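Local coordinates for protein N-acetyl-beta-D glucosaminidase (Rhizomucor miehei CAU432, PDB 4ZM6) that probably hydrolyses N-acetyl-beta-D-glucosaminides as a family 3 glycoside hydrolase, and carries a GCN5-related glucosamine N-acetyltransferase region that binds acetyl-CoA, at residues Lys563-Arg568 against Arg851-Gly856; Leu574-Ala579 against Val595-Thr600; Val660-Asp663 against Ser667-Ala670; Leu782-Asp787 against Lys830-Trp835. All blocks are in the same frame, centred on the assembly; numbering follows the deposited sequence.

Contact 1: Lys563-Arg568 against Arg851-Gly856; sequences KDWPLR and RSYRLG
Two successive turns bring the head group of Arg-851 to Trp-565: CG is placed beside the backbone N (chi1 -62°), and a further bend at chi2 (-74°) turns the chain so that its end reaches the loop 563-568. Arg-851 CG then lies 3.7 Å from Trp-565 CH2, and the guanidinium ends over one face of the indole. Arg-851 NH1 stands 3.1 Å from the ring plane of Trp-565, over its centre, while Arg-851 CZ is 4.4 Å from the centroid of the six-membered ring. This is a cation-pi contact, but with the guanidinium steeply turned against the indole (planes 80° apart) and not stacked flat on it. Both terminal nitrogens of Arg-851 also grip one backbone acceptor, Asp-564 O: NH2 at 2.8 Å, on a lone pair in the carbonyl plane, and NH1 at 2.9 Å, from above that plane. The paired bonds help to fix the rotation of the guanidinium. Strand 847-857, in the C-terminal acetyltransferase-type region, thus meets the loop between helices 546-561 and 569-577 of the preceding GNAT region. Tyr-853 meets the far end of the indole rim to rim, its OH 3.2 Å from Trp-565 CH2 near the ring plane; that hydroxyl is hydrogen-bonded to Asp-688.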
# COMPACT_ATOMS: atom_id res chain seq x y z
N LYS A 563 -34.37 17.40 4.48
CA LYS A 563 -35.36 18.43 4.81
C LYS A 563 -35.03 19.78 4.18
O LYS A 563 -35.84 20.32 3.43
CB LYS A 563 -35.52 18.58 6.33
N ASP A 564 -33.85 20.31 4.47
CA ASP A 564 -33.44 21.63 3.96
C ASP A 564 -32.67 21.59 2.64
O ASP A 564 -32.59 22.60 1.94
CB ASP A 564 -32.56 22.36 4.99
CG ASP A 564 -33.35 22.86 6.19
OD1 ASP A 564 -34.54 22.50 6.33
OD2 ASP A 564 -32.75 23.60 7.01
N TRP A 565 -32.09 20.43 2.31
CA TRP A 565 -31.21 20.30 1.15
C TRP A 565 -31.50 19.02 0.37
O TRP A 565 -30.61 18.18 0.23
CB TRP A 565 -29.75 20.26 1.59
CG TRP A 565 -29.34 21.28 2.59
CD1 TRP A 565 -29.49 21.20 3.94
CD2 TRP A 565 -28.66 22.51 2.33
NE1 TRP A 565 -28.97 22.32 4.54
CE2 TRP A 565 -28.44 23.14 3.58
CE3 TRP A 565 -28.22 23.16 1.17
CZ2 TRP A 565 -27.81 24.37 3.70
CZ3 TRP A 565 -27.59 24.39 1.29
CH2 TRP A 565 -27.39 24.98 2.55
N PRO A 566 -32.72 18.87 -0.15
CA PRO A 566 -33.00 17.70 -0.99
C PRO A 566 -32.10 17.69 -2.23
O PRO A 566 -31.93 18.73 -2.86
CB PRO A 566 -34.47 17.86 -1.36
CG PRO A 566 -34.78 19.31 -1.14
CD PRO A 566 -33.89 19.76 -0.03
N LEU A 567 -31.52 16.53 -2.55
CA LEU A 567 -30.51 16.44 -3.62
C LEU A 567 -30.52 15.08 -4.31
O LEU A 567 -30.16 14.08 -3.70
CB LEU A 567 -29.12 16.71 -3.03
CG LEU A 567 -28.00 17.01 -4.03
CD1 LEU A 567 -28.24 18.33 -4.75
CD2 LEU A 567 -26.64 17.03 -3.34
N ARG A 568 -30.92 15.05 -5.58
CA ARG A 568 -31.06 13.79 -6.34
C ARG A 568 -29.72 13.07 -6.58
O ARG A 568 -28.66 13.69 -6.55
CB ARG A 568 -31.78 14.06 -7.67
N ARG A 851 -29.17 30.88 2.45
CA ARG A 851 -28.58 30.03 3.47
C ARG A 851 -27.23 30.61 3.88
O ARG A 851 -26.58 31.29 3.08
CB ARG A 851 -28.38 28.60 2.93
CG ARG A 851 -29.65 27.87 2.53
CD ARG A 851 -30.47 27.42 3.73
NE ARG A 851 -31.77 26.86 3.35
CZ ARG A 851 -31.95 25.66 2.80
NH1 ARG A 851 -30.92 24.86 2.55
NH2 ARG A 851 -33.17 25.24 2.50
N SER A 852 -26.81 30.34 5.11
CA SER A 852 -25.53 30.84 5.62
C SER A 852 -24.60 29.71 6.05
O SER A 852 -25.05 28.64 6.46
CB SER A 852 -25.76 31.80 6.79
OG SER A 852 -26.66 32.85 6.43
N TYR A 853 -23.29 29.95 5.94
CA TYR A 853 -22.27 28.98 6.33
C TYR A 853 -21.16 29.64 7.12
O TYR A 853 -20.89 30.82 6.95
CB TYR A 853 -21.65 28.31 5.09
CG TYR A 853 -22.64 27.92 4.02
CD1 TYR A 853 -23.00 28.83 3.03
CD2 TYR A 853 -23.21 26.66 3.99
CE1 TYR A 853 -23.90 28.48 2.04
CE2 TYR A 853 -24.12 26.30 3.00
CZ TYR A 853 -24.46 27.23 2.03
OH TYR A 853 -25.36 26.90 1.04
N ARG A 854 -20.51 28.87 7.99
CA ARG A 854 -19.31 29.34 8.67
C ARG A 854 -18.11 28.57 8.14
O ARG A 854 -18.06 27.34 8.24
CB ARG A 854 -19.42 29.12 10.18
CG ARG A 854 -18.20 29.59 10.97
CD ARG A 854 -18.34 29.25 12.44
NE ARG A 854 -19.60 29.75 12.99
CZ ARG A 854 -19.83 31.02 13.31
NH1 ARG A 854 -18.90 31.95 13.15
NH2 ARG A 854 -21.03 31.36 13.79
N LEU A 855 -17.16 29.29 7.56
CA LEU A 855 -15.97 28.66 7.01
C LEU A 855 -15.10 28.11 8.13
O LEU A 855 -15.19 28.55 9.27
CB LEU A 855 -15.17 29.65 6.17
CG LEU A 855 -15.90 30.32 5.00
CD1 LEU A 855 -14.89 31.02 4.09
CD2 LEU A 855 -16.74 29.32 4.21
N GLY A 856 -14.27 27.13 7.77
CA GLY A 856 -13.29 26.55 8.68
C GLY A 856 -12.06 26.19 7.88
O GLY A 856 -12.16 25.84 6.71

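Contact 2: Leu574-Ala579 against Val595-Thr600; sequences LGLQRA and VGFVAT
Apolar side-chain packing carries this contact, and Leu-576 supplies most of it from the helix side. Its CD2 touches two strand residues at once, 3.7 Å from Phe-597 CZ and equally 3.7 Å from Ala-599 CB. The second methyl of Leu-576, CD1, also reaches Phe-597 CZ, at 3.8 Å, so both methyls meet the same ring atom, CD2 near the ring plane at the edge and not over a face. Phe-597 extends to meet them because its CG stands opposite the backbone N (chi1 170°), and the two side chains approach from opposite directions. Tyr-544 makes an edge-to-face contact with the same phenylalanine. A looser touch of a methyl on backbone closes the end of the interface, where Ala-579 CB lies 4.3 Å from Thr-600 O. Main-chain hydrogen bonding belongs to the sheet itself: Phe-597 pairs with Met-617 on one side, while on the other a classic beta bulge places Val-595 and Gly-596 together across from Ala-587. Along strand 594-605 the side chains alternate. Phe-597 and Ala-599 turn to helix 569-577, whereas Val-598 and Thr-600 pack on helix 627-642. A central antiparallel strand covered by helices on both faces of the sheet is the layered architecture of the GNAT acetyltransferase fold, and the neighbouring strand 608-618 supplies Leu-616 and Val-618 to the acetyl-CoA site.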
# COMPACT_ATOMS: atom_id res chain seq x y z
N LEU A 574 -22.34 13.83 -9.50
CA LEU A 574 -21.60 14.90 -10.14
C LEU A 574 -20.57 15.50 -9.17
O LEU A 574 -19.37 15.56 -9.49
CB LEU A 574 -22.56 15.99 -10.64
CG LEU A 574 -21.94 17.21 -11.32
CD1 LEU A 574 -21.26 16.84 -12.63
CD2 LEU A 574 -23.00 18.27 -11.54
N GLY A 575 -21.04 15.95 -8.01
CA GLY A 575 -20.18 16.48 -6.95
C GLY A 575 -19.00 15.55 -6.75
O GLY A 575 -17.85 15.99 -6.79
N LEU A 576 -19.28 14.26 -6.59
CA LEU A 576 -18.25 13.28 -6.21
C LEU A 576 -17.31 12.87 -7.35
O LEU A 576 -16.09 12.84 -7.16
CB LEU A 576 -18.89 12.04 -5.59
CG LEU A 576 -19.67 12.30 -4.30
CD1 LEU A 576 -20.32 11.02 -3.80
CD2 LEU A 576 -18.79 12.91 -3.22
N GLN A 577 -17.86 12.57 -8.52
CA GLN A 577 -17.02 12.10 -9.63
C GLN A 577 -16.09 13.17 -10.20
O GLN A 577 -15.02 12.85 -10.69
CB GLN A 577 -17.89 11.47 -10.73
CG GLN A 577 -18.73 10.28 -10.29
CD GLN A 577 -18.00 9.32 -9.35
OE1 GLN A 577 -18.46 9.05 -8.24
NE2 GLN A 577 -16.86 8.82 -9.80
N ARG A 578 -16.48 14.44 -10.11
CA ARG A 578 -15.69 15.55 -10.66
C ARG A 578 -14.59 16.07 -9.71
O ARG A 578 -13.77 16.90 -10.11
CB ARG A 578 -16.60 16.72 -11.04
CG ARG A 578 -17.57 16.43 -12.17
CD ARG A 578 -16.90 16.27 -13.53
NE ARG A 578 -16.19 17.47 -14.00
CZ ARG A 578 -15.75 17.65 -15.25
NH1 ARG A 578 -15.94 16.73 -16.19
NH2 ARG A 578 -15.12 18.77 -15.58
N ALA A 579 -14.59 15.60 -8.46
CA ALA A 579 -13.59 16.03 -7.49
C ALA A 579 -12.19 15.69 -7.98
O ALA A 579 -11.95 14.57 -8.44
CB ALA A 579 -13.84 15.36 -6.14
N VAL A 595 -22.51 3.09 7.01
CA VAL A 595 -23.02 3.91 8.11
C VAL A 595 -22.53 5.36 8.08
O VAL A 595 -23.21 6.24 8.60
CB VAL A 595 -22.68 3.27 9.48
CG1 VAL A 595 -23.49 2.00 9.66
CG2 VAL A 595 -21.19 2.99 9.63
N GLY A 596 -21.38 5.60 7.46
CA GLY A 596 -20.89 6.96 7.27
C GLY A 596 -20.13 7.13 5.97
O GLY A 596 -19.67 6.15 5.37
N PHE A 597 -19.98 8.38 5.55
CA PHE A 597 -19.30 8.71 4.31
C PHE A 597 -18.48 9.98 4.48
O PHE A 597 -18.88 10.89 5.20
CB PHE A 597 -20.34 8.89 3.20
CG PHE A 597 -19.79 9.47 1.93
CD1 PHE A 597 -19.17 8.65 1.00
CD2 PHE A 597 -19.88 10.82 1.67
CE1 PHE A 597 -18.65 9.18 -0.17
CE2 PHE A 597 -19.36 11.36 0.51
CZ PHE A 597 -18.75 10.54 -0.41
N VAL A 598 -17.33 10.03 3.81
CA VAL A 598 -16.53 11.25 3.74
C VAL A 598 -16.07 11.49 2.29
O VAL A 598 -15.67 10.56 1.60
CB VAL A 598 -15.33 11.19 4.70
CG1 VAL A 598 -14.33 10.13 4.28
CG2 VAL A 598 -14.65 12.55 4.81
N ALA A 599 -16.15 12.75 1.86
CA ALA A 599 -15.68 13.17 0.54
C ALA A 599 -14.52 14.13 0.69
O ALA A 599 -14.42 14.83 1.69
CB ALA A 599 -16.80 13.83 -0.23
N THR A 600 -13.68 14.20 -0.34
CA THR A 600 -12.32 14.72 -0.21
C THR A 600 -11.70 14.99 -1.58
O THR A 600 -11.80 14.18 -2.49
CB THR A 600 -11.45 13.72 0.58
OG1 THR A 600 -11.44 14.09 1.96
CG2 THR A 600 -10.01 13.66 0.08

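Contact 3: Val660-Asp663 against Ser667-Ala670; sequences VPDD and SRKA. With ACO (acetyl coenzyme *a), chain C.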
# COMPACT_ATOMS: atom_id res chain seq x y z
N VAL A 660 -19.48 25.23 6.72
CA VAL A 660 -20.43 24.42 7.45
C VAL A 660 -21.75 25.17 7.57
O VAL A 660 -21.78 26.28 8.10
CB VAL A 660 -19.92 24.04 8.85
CG1 VAL A 660 -20.91 23.11 9.55
CG2 VAL A 660 -18.54 23.38 8.75
N PRO A 661 -22.85 24.58 7.07
CA PRO A 661 -24.17 25.19 7.21
C PRO A 661 -24.42 25.70 8.63
O PRO A 661 -23.89 25.15 9.59
CB PRO A 661 -25.12 24.04 6.89
CG PRO A 661 -24.35 23.17 5.96
CD PRO A 661 -22.89 23.32 6.31
N ASP A 662 -25.22 26.76 8.74
CA ASP A 662 -25.49 27.42 10.02
C ASP A 662 -26.97 27.49 10.40
O ASP A 662 -27.29 27.81 11.55
CB ASP A 662 -24.91 28.83 9.97
CG ASP A 662 -24.85 29.47 11.33
OD1 ASP A 662 -24.09 28.98 12.19
OD2 ASP A 662 -25.56 30.47 11.54
N ASP A 663 -27.86 27.16 9.48
CA ASP A 663 -29.28 27.46 9.65
C ASP A 663 -30.10 26.35 10.32
O ASP A 663 -31.32 26.45 10.42
CB ASP A 663 -29.90 27.84 8.30
CG ASP A 663 -29.13 28.96 7.61
OD1 ASP A 663 -28.88 30.01 8.25
OD2 ASP A 663 -28.77 28.80 6.42
N SER A 667 -26.43 21.04 12.09
CA SER A 667 -25.29 21.65 11.41
C SER A 667 -24.40 22.44 12.35
O SER A 667 -23.18 22.28 12.32
CB SER A 667 -25.75 22.54 10.25
OG SER A 667 -26.30 21.75 9.21
N ARG A 668 -24.99 23.29 13.18
CA ARG A 668 -24.22 24.05 14.17
C ARG A 668 -23.50 23.11 15.13
O ARG A 668 -22.36 23.35 15.52
CB ARG A 668 -25.10 25.04 14.93
CG ARG A 668 -25.25 26.39 14.25
CD ARG A 668 -26.36 27.24 14.85
NE ARG A 668 -27.68 26.69 14.57
CZ ARG A 668 -28.83 27.25 14.94
NH1 ARG A 668 -28.85 28.39 15.61
NH2 ARG A 668 -29.98 26.65 14.63
N LYS A 669 -24.17 22.02 15.49
CA LYS A 669 -23.54 20.96 16.29
C LYS A 669 -22.30 20.39 15.58
O LYS A 669 -21.28 20.15 16.22
CB LYS A 669 -24.55 19.84 16.55
CG LYS A 669 -24.13 18.84 17.61
CD LYS A 669 -25.26 17.89 17.99
CE LYS A 669 -26.47 18.64 18.54
NZ LYS A 669 -27.40 17.76 19.31
N ALA A 670 -22.40 20.17 14.27
CA ALA A 670 -21.27 19.70 13.48
C ALA A 670 -20.14 20.73 13.41
O ALA A 670 -18.99 20.36 13.20
CB ALA A 670 -21.72 19.32 12.07
N1A ACO C . -19.31 6.78 23.98
C2A ACO C . -19.66 8.00 24.44
N3A ACO C . -19.55 9.14 23.71
C4A ACO C . -19.08 9.11 22.44
C5A ACO C . -18.66 7.82 21.87
C6A ACO C . -18.80 6.61 22.73
N6A ACO C . -18.45 5.39 22.26
N7A ACO C . -18.22 8.06 20.63
C8A ACO C . -18.33 9.40 20.41
N9A ACO C . -18.84 10.03 21.49
C1B ACO C . -19.10 11.49 21.59
C2B ACO C . -17.93 12.25 22.22
O2B ACO C . -18.42 13.16 23.21
C3B ACO C . -17.22 12.96 21.07
O3B ACO C . -16.70 14.26 21.41
P3B ACO C . -17.53 15.63 21.64
O7A ACO C . -17.69 16.23 20.26
O8A ACO C . -18.81 15.23 22.34
O9A ACO C . -16.60 16.43 22.51
C4B ACO C . -18.25 12.98 19.95
O4B ACO C . -19.28 12.03 20.27
C5B ACO C . -17.62 12.65 18.60
O5B ACO C . -18.62 12.08 17.77
P1A ACO C . -18.30 10.90 16.74
O1A ACO C . -19.16 9.72 17.13
O2A ACO C . -16.82 10.71 16.54
O3A ACO C . -18.89 11.65 15.46
P2A ACO C . -20.27 11.19 14.79
O4A ACO C . -20.12 9.75 14.38
O5A ACO C . -21.41 11.59 15.67
O6A ACO C . -20.27 12.14 13.49
CBP ACO C . -20.90 14.27 12.51
CCP ACO C . -20.17 13.56 13.64
CDP ACO C . -20.25 13.91 11.18
CEP ACO C . -20.78 15.77 12.73
CAP ACO C . -22.36 13.80 12.56
OAP ACO C . -23.03 14.46 13.63
C9P ACO C . -23.10 14.03 11.28
O9P ACO C . -23.18 13.11 10.47
N8P ACO C . -23.67 15.22 11.07
C7P ACO C . -24.45 15.46 9.87
C6P ACO C . -24.74 16.93 9.64
C5P ACO C . -23.54 17.78 9.26
O5P ACO C . -23.63 18.96 9.55
N4P ACO C . -22.48 17.28 8.61
C3P ACO C . -21.36 18.13 8.18
C2P ACO C . -21.53 18.67 6.76
S1P ACO C . -20.50 20.09 6.43
C ACO C . -19.09 19.45 5.84
O ACO C . -18.91 18.25 5.81
CH3 ACO C . -18.04 20.42 5.37
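Ser-667, which packs against Pro-661, has its OG hydrogen-bonded to Asp-664 OD1, in the connection just before the helix. Strand 660-661 of the GNAT region runs through this short connection into helix 665-677, beside acetyl coenzyme A. Ser-667 CB is 3.3 Å from Pro-661 O, and the serine OG lies near the CB of the proline ring. Val-660 completes this packing by directing CG1, which its first torsion sets opposite the backbone N (chi1 -176°), at the carbonyl Ser-667 O. Nearer the surface, the Arg-668 side chain packs on the backbone of Asp-662, with Arg-668 CD 3.5 Å and Arg-668 NE 3.2 Å from Asp-662 O. The NE approach has too poor an angle for a hydrogen bond, and the carbonyl oxygen lies over a face of the guanidinium instead of at its N-H edge; NE makes a weak bond to Asp-664 O. Asp-662 OD1 contacts the aliphatic part of the same arginine, 3.5 Å from Arg-668 CG. It is 4.9 Å from Arg-668 NE, so the opposite charges may attract at a distance without forming a salt bridge. Strand 847-857 pairs with strand 660-661. On the ligand side Pro-661 CD comes 4.0 Å from the thioester sulfur S1P, and Ala-670 CB touches the pantetheine carbonyl oxygen O5P at 3.2 Å.

Contact 4: Leu782-Asp787 against Lys830-Trp835; sequences LIWTDD and KSYVDW
Tyr-832 meets Leu-782 near the root of its ring and Trp-784 near its hydroxyl. Its first torsion carries CG opposite the backbone N (chi1 -175°), sending the ring out from strand 830-836 to the loop. The Leu-782 side chain likewise extends from its backbone N, then turns at chi2 (64°) to set CD1 3.4 Å from Tyr-832 CD2 and 3.6 Å from Tyr-832 CG. Trp-784 presents an edge: its CD1 reaches Tyr-832 CZ at 3.6 Å, and the five-membered ring stands almost perpendicular to the phenol (86°) in an offset edge-to-face pair, centroids 5.3 Å apart. The indole NE1 of Trp-784 also donates a weak, bent hydrogen bond to Tyr-832 OH (3.3 Å), whose stronger partner is Asp-688 OD2. An inverse gamma turn is centred on Trp-784, and CG1 of Ile-783 lies 3.7 Å above one face of its indole. Further rings extend the aromatic cluster, Phe-790 edge-to-face with Tyr-832 and Trp-565 and Trp-850 against Trp-784. The loop between strands 763-771 and 794-802 thus packs on strand 830-836, which runs parallel to strand 794-802 and antiparallel to strand 686-692.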
# COMPACT_ATOMS: atom_id res chain seq x y z
N LEU A 782 -24.77 25.18 -9.81
CA LEU A 782 -26.05 25.07 -9.15
C LEU A 782 -26.49 23.62 -9.16
O LEU A 782 -26.73 23.04 -10.21
CB LEU A 782 -27.09 25.95 -9.85
CG LEU A 782 -28.53 25.89 -9.35
CD1 LEU A 782 -28.65 26.38 -7.91
CD2 LEU A 782 -29.44 26.71 -10.26
N ILE A 783 -26.57 23.03 -7.97
CA ILE A 783 -27.05 21.66 -7.81
C ILE A 783 -28.40 21.62 -7.08
O ILE A 783 -29.02 20.56 -6.98
CB ILE A 783 -26.02 20.77 -7.07
CG1 ILE A 783 -25.79 21.26 -5.63
CG2 ILE A 783 -24.70 20.76 -7.82
CD1 ILE A 783 -24.96 20.32 -4.78
N TRP A 784 -28.85 22.76 -6.58
CA TRP A 784 -30.03 22.81 -5.73
C TRP A 784 -31.29 23.03 -6.56
O TRP A 784 -32.06 23.96 -6.30
CB TRP A 784 -29.87 23.93 -4.68
CG TRP A 784 -28.60 23.84 -3.89
CD1 TRP A 784 -27.60 24.77 -3.83
CD2 TRP A 784 -28.18 22.75 -3.07
NE1 TRP A 784 -26.59 24.33 -3.02
CE2 TRP A 784 -26.93 23.09 -2.53
CE3 TRP A 784 -28.76 21.52 -2.72
CZ2 TRP A 784 -26.23 22.24 -1.67
CZ3 TRP A 784 -28.06 20.67 -1.86
CH2 TRP A 784 -26.81 21.04 -1.35
N THR A 785 -31.51 22.16 -7.53
CA THR A 785 -32.58 22.34 -8.52
C THR A 785 -33.89 21.65 -8.14
O THR A 785 -34.84 21.65 -8.93
CB THR A 785 -32.15 21.83 -9.91
OG1 THR A 785 -31.75 20.46 -9.82
CG2 THR A 785 -31.00 22.66 -10.46
N ASP A 786 -33.96 21.09 -6.93
CA ASP A 786 -35.19 20.46 -6.45
C ASP A 786 -36.33 21.48 -6.45
O ASP A 786 -36.10 22.67 -6.23
CB ASP A 786 -34.95 19.91 -5.04
CG ASP A 786 -36.15 19.17 -4.49
OD1 ASP A 786 -37.07 19.84 -3.97
OD2 ASP A 786 -36.16 17.92 -4.56
N ASP A 787 -37.55 21.01 -6.68
CA ASP A 787 -38.72 21.90 -6.75
C ASP A 787 -38.89 22.78 -5.50
O ASP A 787 -39.38 23.90 -5.60
CB ASP A 787 -40.01 21.11 -6.98
CG ASP A 787 -40.01 20.38 -8.31
OD1 ASP A 787 -38.92 20.07 -8.84
OD2 ASP A 787 -41.12 20.10 -8.83
N LYS A 830 -35.68 31.80 -10.59
CA LYS A 830 -34.97 31.83 -9.31
C LYS A 830 -33.46 31.77 -9.52
O LYS A 830 -32.97 30.90 -10.23
CB LYS A 830 -35.42 30.65 -8.43
CG LYS A 830 -36.90 30.71 -8.04
CD LYS A 830 -37.39 29.37 -7.52
CE LYS A 830 -38.91 29.32 -7.41
NZ LYS A 830 -39.43 30.05 -6.22
N SER A 831 -32.73 32.69 -8.90
CA SER A 831 -31.30 32.89 -9.20
C SER A 831 -30.39 32.68 -7.98
O SER A 831 -30.68 33.17 -6.89
CB SER A 831 -31.07 34.28 -9.77
OG SER A 831 -29.72 34.48 -10.12
N TYR A 832 -29.28 31.98 -8.19
CA TYR A 832 -28.39 31.53 -7.13
C TYR A 832 -27.06 32.27 -7.16
O TYR A 832 -26.26 32.08 -8.07
CB TYR A 832 -28.13 30.03 -7.33
CG TYR A 832 -27.32 29.31 -6.26
CD1 TYR A 832 -27.60 29.45 -4.90
CD2 TYR A 832 -26.30 28.43 -6.63
CE1 TYR A 832 -26.87 28.76 -3.95
CE2 TYR A 832 -25.57 27.74 -5.68
CZ TYR A 832 -25.86 27.91 -4.34
OH TYR A 832 -25.12 27.21 -3.41
N VAL A 833 -26.84 33.14 -6.17
CA VAL A 833 -25.55 33.80 -6.00
C VAL A 833 -24.86 33.17 -4.78
O VAL A 833 -25.26 33.39 -3.65
CB VAL A 833 -25.70 35.31 -5.80
CG1 VAL A 833 -24.35 35.96 -5.55
CG2 VAL A 833 -26.39 35.93 -7.01
N ASP A 834 -23.82 32.39 -5.04
CA ASP A 834 -23.23 31.53 -4.03
C ASP A 834 -22.00 32.16 -3.41
O ASP A 834 -21.22 32.82 -4.11
CB ASP A 834 -22.90 30.15 -4.62
CG ASP A 834 -21.86 30.21 -5.74
OD1 ASP A 834 -22.08 30.93 -6.73
OD2 ASP A 834 -20.83 29.51 -5.63
N TRP A 835 -21.84 31.96 -2.10
CA TRP A 835 -20.63 32.31 -1.36
C TRP A 835 -20.26 33.77 -1.56
O TRP A 835 -19.29 34.09 -2.26
CB TRP A 835 -19.48 31.38 -1.77
CG TRP A 835 -18.22 31.49 -0.93
CD1 TRP A 835 -17.92 32.45 0.01
CD2 TRP A 835 -17.08 30.62 -0.98
NE1 TRP A 835 -16.68 32.21 0.55
CE2 TRP A 835 -16.14 31.10 -0.05
CE3 TRP A 835 -16.76 29.49 -1.73
CZ2 TRP A 835 -14.90 30.48 0.16
CZ3 TRP A 835 -15.53 28.87 -1.53
CH2 TRP A 835 -14.61 29.37 -0.58

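How the contacts relate
Contact 1 joins segments 283 residues apart in sequence, and the other three lie within that span in the order contact 2, contact 3, contact 4. Contacts 1, 3 and 4 share the mixed sheet formed by both acetyltransferase-type regions. Contacts 1 and 3, centres 8 Å apart, meet through neighbouring strands 847-857 and 660-661, where Ser-852 N probably bonds to Asp-663 OD2 at 2.8 Å. Contact 4, with its centre 11 Å from that of contact 1, abuts it where Leu-567 packs on the backbone of Ile-783. Contact 2 belongs to the separate five-stranded GNAT sheet, about 15 Å from contact 1 between centres. The C-terminal region is thus built into the structure bordering the acetyl-CoA pocket.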